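PDB 4U5R: RhCC, which is probably a cofactor-independent oxygenase of the tautomerase superfamily, able to bind magnesium, and assembles as a trimer of beta-alpha-beta subunits. Local coordinates for residues Leu66-Ala70 against Arg71-Thr75; Glu88-Ala91 against Pro92-Glu96. The protein carries 1 engineered substitution. All blocks are in the same frame, centred on the assembly; numbering follows the deposited sequence.

Contact 1: Leu66-Ala70 against Arg71-Thr75; sequences LDHIA and RQMET
His-68 meets Met-73 and, through water, Arg-71 in a local turn contact, where strand 61-68 gives way to the loop leading into helix 76-90. The methyl CE of Met-73 lies 3.5 Å from ND1 of His-68, oblique to the ring, while SD sits at the ring edge, 5.0 Å from the centroid: a Met-aromatic contact between side chains crossing at about a right angle. The bend at chi3 (-67°) brings CE closer to ND1 than the sulfur is. A water in the imidazole plane, 2.8 Å from ND1 of His-68, donates to O of Arg-71. The other ring nitrogen, NE2, is hydrogen-bonded to Tyr-28, so both nitrogens are engaged and the ring's rotation is probably fixed. Set beside the backbone N (chi1 -58°), CG of Arg-71 lies 3.6 Å from C of Ala-70, the bend at chi2 keeps CD near O of Ala-70, and NH2 forms a salt bridge with Glu-128. A leucine in place of Arg-71 would probably leave the Glu-128 carboxylate without that positive mate. Met-73 packs on Val-78 and Met-82 of helix 76-90 and on Leu-112 of the third subunit, while His-68 lies against Ile-105 of strand 100-107 and Arg-71 against Val-32 of helix 14-32.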
# COMPACT_ATOMS: atom_id res chain seq x y z
N LEU B 66 -7.23 -2.73 -0.96
CA LEU B 66 -6.83 -4.12 -1.01
C LEU B 66 -5.92 -4.39 -2.19
O LEU B 66 -6.06 -3.74 -3.21
CB LEU B 66 -8.07 -5.01 -1.04
CG LEU B 66 -9.16 -4.81 -2.10
CD1 LEU B 66 -9.69 -6.13 -2.65
CD2 LEU B 66 -10.29 -3.97 -1.54
N ASP B 67 -4.95 -5.29 -2.00
CA ASP B 67 -4.20 -5.89 -3.11
C ASP B 67 -4.77 -7.24 -3.49
O ASP B 67 -5.10 -8.06 -2.62
CB ASP B 67 -2.72 -6.09 -2.76
CG ASP B 67 -1.95 -4.79 -2.57
OD1 ASP B 67 -2.25 -3.77 -3.21
OD2 ASP B 67 -0.98 -4.81 -1.79
N HIS B 68 -4.83 -7.50 -4.79
CA HIS B 68 -5.08 -8.84 -5.30
C HIS B 68 -3.78 -9.38 -5.83
O HIS B 68 -3.13 -8.72 -6.65
CB HIS B 68 -6.14 -8.82 -6.40
CG HIS B 68 -7.54 -8.82 -5.89
ND1 HIS B 68 -8.63 -8.88 -6.74
CD2 HIS B 68 -8.05 -8.79 -4.63
CE1 HIS B 68 -9.74 -8.89 -6.03
NE2 HIS B 68 -9.42 -8.83 -4.75
N ILE B 69 -3.40 -10.56 -5.36
CA ILE B 69 -2.11 -11.17 -5.66
C ILE B 69 -2.25 -12.47 -6.42
O ILE B 69 -1.50 -12.72 -7.36
CB ILE B 69 -1.32 -11.44 -4.37
CG1 ILE B 69 -1.38 -10.21 -3.47
CG2 ILE B 69 0.11 -11.83 -4.70
CD1 ILE B 69 -1.17 -10.52 -1.97
N ALA B 70 -3.20 -13.30 -6.01
CA ALA B 70 -3.29 -14.67 -6.52
C ALA B 70 -3.89 -14.69 -7.93
O ALA B 70 -3.44 -15.45 -8.79
CB ALA B 70 -4.11 -15.54 -5.57
N ARG B 71 -4.89 -13.86 -8.18
CA ARG B 71 -5.57 -13.86 -9.47
C ARG B 71 -5.54 -12.49 -10.12
O ARG B 71 -5.51 -11.46 -9.44
CB ARG B 71 -7.02 -14.32 -9.32
CG ARG B 71 -7.22 -15.71 -8.71
CD ARG B 71 -6.95 -16.82 -9.71
NE ARG B 71 -7.58 -18.08 -9.32
CZ ARG B 71 -7.05 -18.95 -8.47
NH1 ARG B 71 -5.87 -18.70 -7.90
NH2 ARG B 71 -7.69 -20.08 -8.18
N GLN B 72 -5.55 -12.47 -11.45
CA GLN B 72 -5.82 -11.26 -12.20
C GLN B 72 -7.27 -11.26 -12.66
O GLN B 72 -7.84 -12.32 -12.91
CB GLN B 72 -4.89 -11.14 -13.42
CG GLN B 72 -3.62 -10.35 -13.18
CD GLN B 72 -2.87 -10.05 -14.47
OE1 GLN B 72 -2.83 -10.88 -15.38
NE2 GLN B 72 -2.30 -8.86 -14.55
N MET B 73 -7.86 -10.08 -12.76
CA MET B 73 -9.21 -9.95 -13.29
C MET B 73 -9.12 -9.34 -14.69
O MET B 73 -8.75 -8.18 -14.84
CB MET B 73 -10.07 -9.10 -12.37
CG MET B 73 -10.30 -9.72 -11.01
SD MET B 73 -11.20 -8.66 -9.86
CE MET B 73 -10.03 -7.34 -9.61
N GLU B 74 -9.43 -10.14 -15.70
CA GLU B 74 -9.06 -9.82 -17.07
C GLU B 74 -10.17 -9.21 -17.95
O GLU B 74 -9.90 -8.86 -19.10
CB GLU B 74 -8.52 -11.07 -17.76
CG GLU B 74 -7.29 -11.65 -17.10
CD GLU B 74 -6.67 -12.78 -17.90
OE1 GLU B 74 -6.78 -12.76 -19.15
OE2 GLU B 74 -6.09 -13.70 -17.29
N THR B 75 -11.39 -9.09 -17.43
CA THR B 75 -12.47 -8.49 -18.22
C THR B 75 -13.18 -7.43 -17.42
O THR B 75 -13.17 -7.46 -16.19
CB THR B 75 -13.52 -9.53 -18.67
OG1 THR B 75 -14.16 -10.09 -17.52
CG2 THR B 75 -12.87 -10.65 -19.48
O HOH W 1 -7.49 -9.39 -9.27
O HOH W 2 -2.99 -9.78 -9.41

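Contact 2: Glu88-Ala91 against Pro92-Glu96; sequences EKLA and PFIKE
Leu-90 and Ala-91 hand the C-terminal end of helix 76-90 over to Pro-92 through Glu-96, within the beta-alpha-beta crossover that joins the parallel strands 61-68 and 100-107. Two consecutive carbonyls carry the turn. O of Leu-90 accepts from N of Phe-93 at 3.0 Å, with the donor 39° above the carbonyl plane, and takes a second, weak bond from N of Ile-94. O of Ala-91 is gripped more directly: N of Glu-96 approaches at 2.8 Å, nearly along the C=O axis, with an N-H...O angle of 159°, while a longer bond from N of Ile-94 is weak. Widening from a three-residue to a five-residue step, these bonds curl the chain after the helix instead of extending it.

Pro-92 has no N-H to offer, and its ring bears on the last turn: CD stands 3.4 Å from O of Lys-89 and 3.5 Å from CB of Ala-91, the latter closer than usual for two carbons. Leu-90 and Ile-94 lie side by side and point the same way, CD2 of Leu-90 touching CD1 of Ile-94 at 3.7 Å. In Ile-94, CG1 is anti to the carbonyl carbon (chi1 -62°), and the extended chi2 carries CD1 back to its leucine neighbour. Phe-93 turns a ring edge to the helix end, O of Lys-89 lying in the ring plane 3.8 Å from CD2. Beside the second carbonyl, CB of Glu-96 comes within 3.2 Å of O of Ala-91.

The apolar pair faces the sheet: Leu-90 packs on Ile-64 and Ile-103, and Ile-94 on Val-62 and Trp-101. Phe-93 instead reaches Gln-19 and Leu-20 of helix 14-32, so the turn bridges the strands and the neighbouring helix.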
# COMPACT_ATOMS: atom_id res chain seq x y z
N GLU B 88 -21.45 -5.31 -1.57
CA GLU B 88 -22.52 -6.12 -1.01
C GLU B 88 -22.16 -6.68 0.37
O GLU B 88 -22.98 -6.66 1.28
CB GLU B 88 -22.89 -7.26 -1.98
CG GLU B 88 -23.92 -6.85 -3.03
CD GLU B 88 -24.16 -7.91 -4.09
OE1 GLU B 88 -23.61 -9.03 -3.96
OE2 GLU B 88 -24.89 -7.62 -5.06
N LYS B 89 -20.92 -7.16 0.53
CA LYS B 89 -20.45 -7.69 1.82
C LYS B 89 -20.22 -6.61 2.87
O LYS B 89 -20.43 -6.82 4.06
CB LYS B 89 -19.16 -8.48 1.63
CG LYS B 89 -19.24 -9.57 0.58
CD LYS B 89 -20.34 -10.57 0.93
CE LYS B 89 -20.33 -11.76 -0.03
NZ LYS B 89 -21.29 -12.82 0.40
N LEU B 90 -19.77 -5.45 2.42
CA LEU B 90 -19.45 -4.34 3.32
C LEU B 90 -20.68 -3.63 3.87
O LEU B 90 -20.65 -3.14 5.00
CB LEU B 90 -18.57 -3.30 2.60
CG LEU B 90 -17.16 -3.69 2.16
CD1 LEU B 90 -16.59 -2.58 1.30
CD2 LEU B 90 -16.27 -3.94 3.35
N ALA B 91 -21.74 -3.57 3.07
CA ALA B 91 -22.90 -2.72 3.38
C ALA B 91 -23.52 -2.92 4.77
O ALA B 91 -23.85 -1.93 5.42
CB ALA B 91 -23.98 -2.91 2.31
N PRO B 92 -23.67 -4.17 5.25
CA PRO B 92 -24.27 -4.30 6.59
C PRO B 92 -23.47 -3.69 7.73
O PRO B 92 -24.06 -3.27 8.74
CB PRO B 92 -24.39 -5.82 6.77
CG PRO B 92 -24.51 -6.33 5.37
CD PRO B 92 -23.53 -5.49 4.60
N PHE B 93 -22.15 -3.60 7.56
CA PHE B 93 -21.26 -3.09 8.61
C PHE B 93 -20.88 -1.62 8.44
O PHE B 93 -20.48 -0.97 9.41
CB PHE B 93 -19.98 -3.93 8.66
CG PHE B 93 -20.22 -5.40 8.87
CD1 PHE B 93 -20.28 -5.94 10.15
CD2 PHE B 93 -20.37 -6.24 7.79
CE1 PHE B 93 -20.50 -7.30 10.34
CE2 PHE B 93 -20.60 -7.60 7.97
CZ PHE B 93 -20.66 -8.13 9.25
N ILE B 94 -20.99 -1.11 7.22
CA ILE B 94 -20.47 0.21 6.92
C ILE B 94 -21.59 1.13 6.40
O ILE B 94 -22.07 1.98 7.16
CB ILE B 94 -19.29 0.10 5.92
CG1 ILE B 94 -18.17 -0.71 6.60
CG2 ILE B 94 -18.76 1.48 5.55
CD1 ILE B 94 -17.07 -1.14 5.66
N LYS B 95 -22.04 0.95 5.16
CA LYS B 95 -23.15 1.77 4.64
C LYS B 95 -24.34 1.81 5.60
O LYS B 95 -24.82 2.90 5.95
CB LYS B 95 -23.62 1.27 3.27
CG LYS B 95 -24.82 2.02 2.69
CD LYS B 95 -25.22 1.47 1.32
CE LYS B 95 -26.32 2.31 0.66
NZ LYS B 95 -25.79 3.62 0.18
N GLU B 96 -24.77 0.65 6.07
CA GLU B 96 -26.01 0.55 6.84
C GLU B 96 -25.86 0.97 8.31
O GLU B 96 -26.85 1.02 9.05
CB GLU B 96 -26.58 -0.87 6.74
CG GLU B 96 -27.04 -1.20 5.32
CD GLU B 96 -27.44 -2.66 5.13
OE1 GLU B 96 -27.70 -3.35 6.14
OE2 GLU B 96 -27.49 -3.11 3.97

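Overall arrangement
The two contacts bracket helix 76-90 in a beta-alpha-beta unit: residues 66-75 lead out of strand 61-68 toward the helix start, and residues 88-96 lead from its end toward strand 100-107. Their centres are 22 Å apart, and with nearest atoms about 7 Å apart they do not touch. Contact 1 is the one near the metal site: the side chain of His-68 is about 7 Å from that of Ala-106, an engineered substitution at a position that binds magnesium in another structure of this protein; the metal is not bound to this chain here. Contact 2 lies away from that site, and no other chain touches it, whereas contact 1 borders both neighbouring subunits.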